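Local coordinates for protein ArCE4A (Arthrobacter sp. AW19M34-1, PDB 5LFZ) that probably removes acetyl groups from N-acetylated polysaccharides as a metal-dependent carbohydrate esterase of family 4, at residues P153-A164 and A182-A193. Residues are numbered along the deposited sequence; the frame is centred on the assembly and turned at random.
Sequences PQKTVRIALEEA and AVPQLVSKLHDA
Val157 enters as a knob among Ala182, Gln185, Leu186 and Lys189, its two methyls dividing the work. CG1, anti to the backbone N (chi1 172°), meets CD of Lys189 at 3.7 Å, while CG2 lies 3.5 Å from Ala182 O. Toward solvent the amides of Gln154 and Gln185 pair reciprocally: Gln185 NE2 donates to Gln154 OE1 at 2.8 Å and Gln154 NE2 to Gln185 OE1 at 2.9 Å. The amide planes stand 51° apart; each N-H leaves near its own amide plane, but Gln185 NE2 is tilted from the Gln154 carbonyl plane and Gln154 NE2 sits above that of Gln185, off its lone pairs. With an alanine at Gln185, the Gln154 amide would probably lose both these bonds and Val157 CG1 its contact with CG. Toward the C-terminal ends of both helices, Leu161 lies across the Lys189 chain, CD2 3.7 Å from Lys189 CD, and its CD1 reaches Ala193 CB at 3.9 Å. On the inner side Ala160 CB presses tightly on Leu186 CD1 (3.5 Å); both also touch strand 168-173, Ala160 at Ile170 and Leu186 at Met172. The axes of helices 153-163 and 182-192 approach to 9.0 Å at 22°, nearly parallel: consecutive helices linked by strand 168-173 and packed against it, as expected of neighbouring outer helices in the distorted beta/alpha barrel of NodB-type deacetylases.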
loop_
_atom_site.group_PDB
_atom_site.type_symbol
_atom_site.label_atom_id
_atom_site.label_comp_id
_atom_site.label_asym_id
_atom_site.label_seq_id
_atom_site.Cartn_x
_atom_site.Cartn_y
_atom_site.Cartn_z
ATOM N N PRO A 153 10.331 4.397 -14.615
ATOM C CA PRO A 153 8.885 4.638 -14.649
ATOM C C PRO A 153 8.162 3.854 -15.741
ATOM O O PRO A 153 7.077 3.344 -15.495
ATOM C CB PRO A 153 8.783 6.148 -14.891
ATOM C CG PRO A 153 10.105 6.556 -15.441
ATOM C CD PRO A 153 11.117 5.620 -14.848
ATOM N N GLN A 154 8.748 3.741 -16.924
ATOM C CA GLN A 154 8.047 3.055 -18.000
ATOM C C GLN A 154 7.975 1.549 -17.754
ATOM O O GLN A 154 6.974 0.913 -18.068
ATOM C CB GLN A 154 8.712 3.336 -19.344
ATOM C CG GLN A 154 7.913 2.836 -20.526
ATOM C CD GLN A 154 6.578 3.542 -20.668
ATOM O OE1 GLN A 154 6.495 4.763 -20.542
ATOM N NE2 GLN A 154 5.526 2.775 -20.927
ATOM N N LYS A 155 9.035 0.973 -17.200
ATOM C CA LYS A 155 9.007 -0.451 -16.882
ATOM C C LYS A 155 7.983 -0.728 -15.775
ATOM O O LYS A 155 7.312 -1.760 -15.786
ATOM C CB LYS A 155 10.393 -0.944 -16.469
ATOM C CG LYS A 155 10.437 -2.422 -16.117
ATOM C CD LYS A 155 11.857 -2.958 -16.202
ATOM C CE LYS A 155 11.903 -4.444 -15.888
ATOM N NZ LYS A 155 13.247 -5.028 -16.158
ATOM N N THR A 156 7.864 0.201 -14.829
ATOM C CA THR A 156 6.845 0.102 -13.789
ATOM C C THR A 156 5.461 0.026 -14.429
ATOM O O THR A 156 4.667 -0.855 -14.112
ATOM C CB THR A 156 6.911 1.297 -12.823
ATOM O OG1 THR A 156 8.213 1.349 -12.225
ATOM C CG2 THR A 156 5.853 1.164 -11.723
ATOM N N VAL A 157 5.191 0.941 -15.352
ATOM C CA VAL A 157 3.919 0.949 -16.066
ATOM C C VAL A 157 3.705 -0.349 -16.843
ATOM O O VAL A 157 2.629 -0.952 -16.782
ATOM C CB VAL A 157 3.839 2.140 -17.039
ATOM C CG1 VAL A 157 2.616 2.027 -17.917
ATOM C CG2 VAL A 157 3.839 3.459 -16.272
ATOM N N ARG A 158 4.736 -0.786 -17.564
ATOM C CA ARG A 158 4.612 -1.963 -18.422
ATOM C C ARG A 158 4.238 -3.205 -17.621
ATOM O O ARG A 158 3.294 -3.914 -17.976
ATOM C CB ARG A 158 5.909 -2.219 -19.196
ATOM C CG ARG A 158 5.808 -3.401 -20.158
ATOM C CD ARG A 158 7.141 -3.727 -20.813
ATOM N NE ARG A 158 8.158 -4.103 -19.831
ATOM C CZ ARG A 158 9.465 -3.903 -19.988
ATOM N NH1 ARG A 158 9.927 -3.328 -21.093
ATOM N NH2 ARG A 158 10.313 -4.278 -19.042
ATOM N N ILE A 159 4.972 -3.461 -16.541
ATOM C CA ILE A 159 4.724 -4.641 -15.710
ATOM C C ILE A 159 3.367 -4.562 -15.020
ATOM O O ILE A 159 2.621 -5.541 -14.988
ATOM C CB ILE A 159 5.839 -4.832 -14.658
ATOM C CG1 ILE A 159 7.165 -5.137 -15.360
ATOM C CG2 ILE A 159 5.488 -5.962 -13.685
ATOM C CD1 ILE A 159 8.361 -5.189 -14.437
ATOM N N ALA A 160 3.038 -3.395 -14.479
ATOM C CA ALA A 160 1.748 -3.210 -13.826
ATOM C C ALA A 160 0.601 -3.450 -14.804
ATOM O O ALA A 160 -0.351 -4.158 -14.488
ATOM C CB ALA A 160 1.649 -1.819 -13.224
ATOM N N LEU A 161 0.701 -2.871 -15.995
ATOM C CA LEU A 161 -0.367 -2.980 -16.982
ATOM C C LEU A 161 -0.538 -4.408 -17.487
ATOM O O LEU A 161 -1.657 -4.927 -17.557
ATOM C CB LEU A 161 -0.101 -2.048 -18.166
ATOM C CG LEU A 161 -1.140 -2.096 -19.290
ATOM C CD1 LEU A 161 -2.513 -1.699 -18.763
ATOM C CD2 LEU A 161 -0.724 -1.220 -20.466
ATOM N N GLU A 162 0.573 -5.044 -17.837
ATOM C CA GLU A 162 0.519 -6.327 -18.523
ATOM C C GLU A 162 0.274 -7.507 -17.590
ATOM O O GLU A 162 -0.207 -8.547 -18.032
ATOM C CB GLU A 162 1.809 -6.562 -19.312
ATOM C CG GLU A 162 2.020 -5.587 -20.454
ATOM C CD GLU A 162 3.234 -5.933 -21.297
ATOM O OE1 GLU A 162 4.045 -6.777 -20.861
ATOM O OE2 GLU A 162 3.373 -5.358 -22.396
ATOM N N GLU A 163 0.602 -7.353 -16.308
ATOM C CA GLU A 163 0.429 -8.451 -15.357
ATOM C C GLU A 163 -0.833 -8.312 -14.510
ATOM O O GLU A 163 -1.275 -9.283 -13.896
ATOM C CB GLU A 163 1.646 -8.565 -14.438
ATOM C CG GLU A 163 2.898 -9.087 -15.119
ATOM C CD GLU A 163 4.021 -9.363 -14.136
ATOM O OE1 GLU A 163 3.745 -9.404 -12.919
ATOM O OE2 GLU A 163 5.177 -9.544 -14.580
ATOM N N ALA A 164 -1.405 -7.112 -14.470
ATOM C CA ALA A 164 -2.621 -6.886 -13.695
ATOM C C ALA A 164 -3.771 -7.693 -14.266
ATOM O O ALA A 164 -3.863 -7.905 -15.475
ATOM C CB ALA A 164 -2.985 -5.406 -13.662
ATOM N N ALA A 182 5.667 7.590 -13.205
ATOM C CA ALA A 182 4.908 6.447 -13.701
ATOM C C ALA A 182 3.406 6.637 -13.561
ATOM O O ALA A 182 2.639 6.216 -14.423
ATOM C CB ALA A 182 5.326 5.176 -12.980
ATOM N N VAL A 183 2.978 7.249 -12.464
ATOM C CA VAL A 183 1.559 7.225 -12.119
ATOM C C VAL A 183 0.601 7.817 -13.159
ATOM O O VAL A 183 -0.418 7.188 -13.447
ATOM C CB VAL A 183 1.328 7.903 -10.760
ATOM C CG1 VAL A 183 -0.088 8.462 -10.655
ATOM C CG2 VAL A 183 1.567 6.879 -9.687
ATOM N N PRO A 184 0.913 8.997 -13.739
ATOM C CA PRO A 184 -0.029 9.525 -14.731
ATOM C C PRO A 184 -0.300 8.534 -15.856
ATOM O O PRO A 184 -1.453 8.312 -16.220
ATOM C CB PRO A 184 0.682 10.772 -15.263
ATOM C CG PRO A 184 1.558 11.191 -14.148
ATOM C CD PRO A 184 2.045 9.918 -13.536
ATOM N N GLN A 185 0.757 7.923 -16.376
ATOM C CA GLN A 185 0.611 6.949 -17.445
ATOM C C GLN A 185 -0.018 5.639 -16.961
ATOM O O GLN A 185 -0.842 5.038 -17.660
ATOM C CB GLN A 185 1.972 6.672 -18.089
ATOM C CG GLN A 185 1.905 5.723 -19.262
ATOM C CD GLN A 185 3.264 5.457 -19.885
ATOM O OE1 GLN A 185 3.367 4.769 -20.901
ATOM N NE2 GLN A 185 4.317 6.000 -19.276
ATOM N N LEU A 186 0.374 5.194 -15.772
ATOM C CA LEU A 186 -0.118 3.926 -15.241
ATOM C C LEU A 186 -1.636 3.968 -15.039
ATOM O O LEU A 186 -2.351 3.036 -15.415
ATOM C CB LEU A 186 0.587 3.581 -13.928
ATOM C CG LEU A 186 0.072 2.287 -13.293
ATOM C CD1 LEU A 186 0.142 1.150 -14.299
ATOM C CD2 LEU A 186 0.844 1.938 -12.037
ATOM N N VAL A 187 -2.123 5.058 -14.458
ATOM C CA VAL A 187 -3.556 5.222 -14.243
ATOM C C VAL A 187 -4.305 5.263 -15.575
ATOM O O VAL A 187 -5.315 4.578 -15.749
ATOM C CB VAL A 187 -3.854 6.494 -13.441
ATOM C CG1 VAL A 187 -5.353 6.733 -13.350
ATOM C CG2 VAL A 187 -3.248 6.386 -12.057
ATOM N N SER A 188 -3.804 6.064 -16.511
ATOM C CA SER A 188 -4.426 6.182 -17.828
ATOM C C SER A 188 -4.553 4.825 -18.505
ATOM O O SER A 188 -5.614 4.472 -19.018
ATOM C CB SER A 188 -3.626 7.126 -18.726
ATOM O OG SER A 188 -3.682 8.454 -18.235
ATOM N N LYS A 189 -3.467 4.061 -18.494
ATOM C CA LYS A 189 -3.464 2.764 -19.157
ATOM C C LYS A 189 -4.328 1.727 -18.441
ATOM O O LYS A 189 -4.978 0.914 -19.095
ATOM C CB LYS A 189 -2.033 2.246 -19.307
ATOM C CG LYS A 189 -1.285 2.907 -20.467
ATOM C CD LYS A 189 0.141 2.407 -20.590
ATOM C CE LYS A 189 0.841 3.041 -21.780
ATOM N NZ LYS A 189 0.263 2.589 -23.072
ATOM N N LEU A 190 -4.352 1.749 -17.111
ATOM C CA LEU A 190 -5.205 0.808 -16.388
ATOM C C LEU A 190 -6.679 1.128 -16.639
ATOM O O LEU A 190 -7.496 0.225 -16.831
ATOM C CB LEU A 190 -4.893 0.823 -14.885
ATOM C CG LEU A 190 -3.584 0.122 -14.500
ATOM C CD1 LEU A 190 -3.243 0.404 -13.047
ATOM C CD2 LEU A 190 -3.671 -1.383 -14.763
ATOM N N HIS A 191 -7.019 2.414 -16.656
ATOM C CA HIS A 191 -8.368 2.823 -17.034
ATOM C C HIS A 191 -8.705 2.387 -18.456
ATOM O O HIS A 191 -9.779 1.849 -18.713
ATOM C CB HIS A 191 -8.528 4.335 -16.914
ATOM C CG HIS A 191 -8.752 4.811 -15.514
ATOM N ND1 HIS A 191 -8.582 6.125 -15.139
ATOM C CD2 HIS A 191 -9.141 4.148 -14.399
ATOM C CE1 HIS A 191 -8.859 6.254 -13.854
ATOM N NE2 HIS A 191 -9.198 5.068 -13.381
ATOM N N ASP A 192 -7.782 2.625 -19.382
ATOM C CA ASP A 192 -8.020 2.287 -20.776
ATOM C C ASP A 192 -8.135 0.770 -20.947
ATOM O O ASP A 192 -8.762 0.288 -21.886
ATOM C CB ASP A 192 -6.906 2.843 -21.658
ATOM C CG ASP A 192 -7.241 2.764 -23.126
ATOM O OD1 ASP A 192 -8.429 2.906 -23.477
ATOM O OD2 ASP A 192 -6.319 2.567 -23.937
ATOM N N ALA A 193 -7.540 0.028 -20.019
ATOM C CA ALA A 193 -7.595 -1.428 -20.053
ATOM C C ALA A 193 -8.859 -1.969 -19.376
ATOM O O ALA A 193 -9.062 -3.186 -19.307
ATOM C CB ALA A 193 -6.354 -2.013 -19.401
#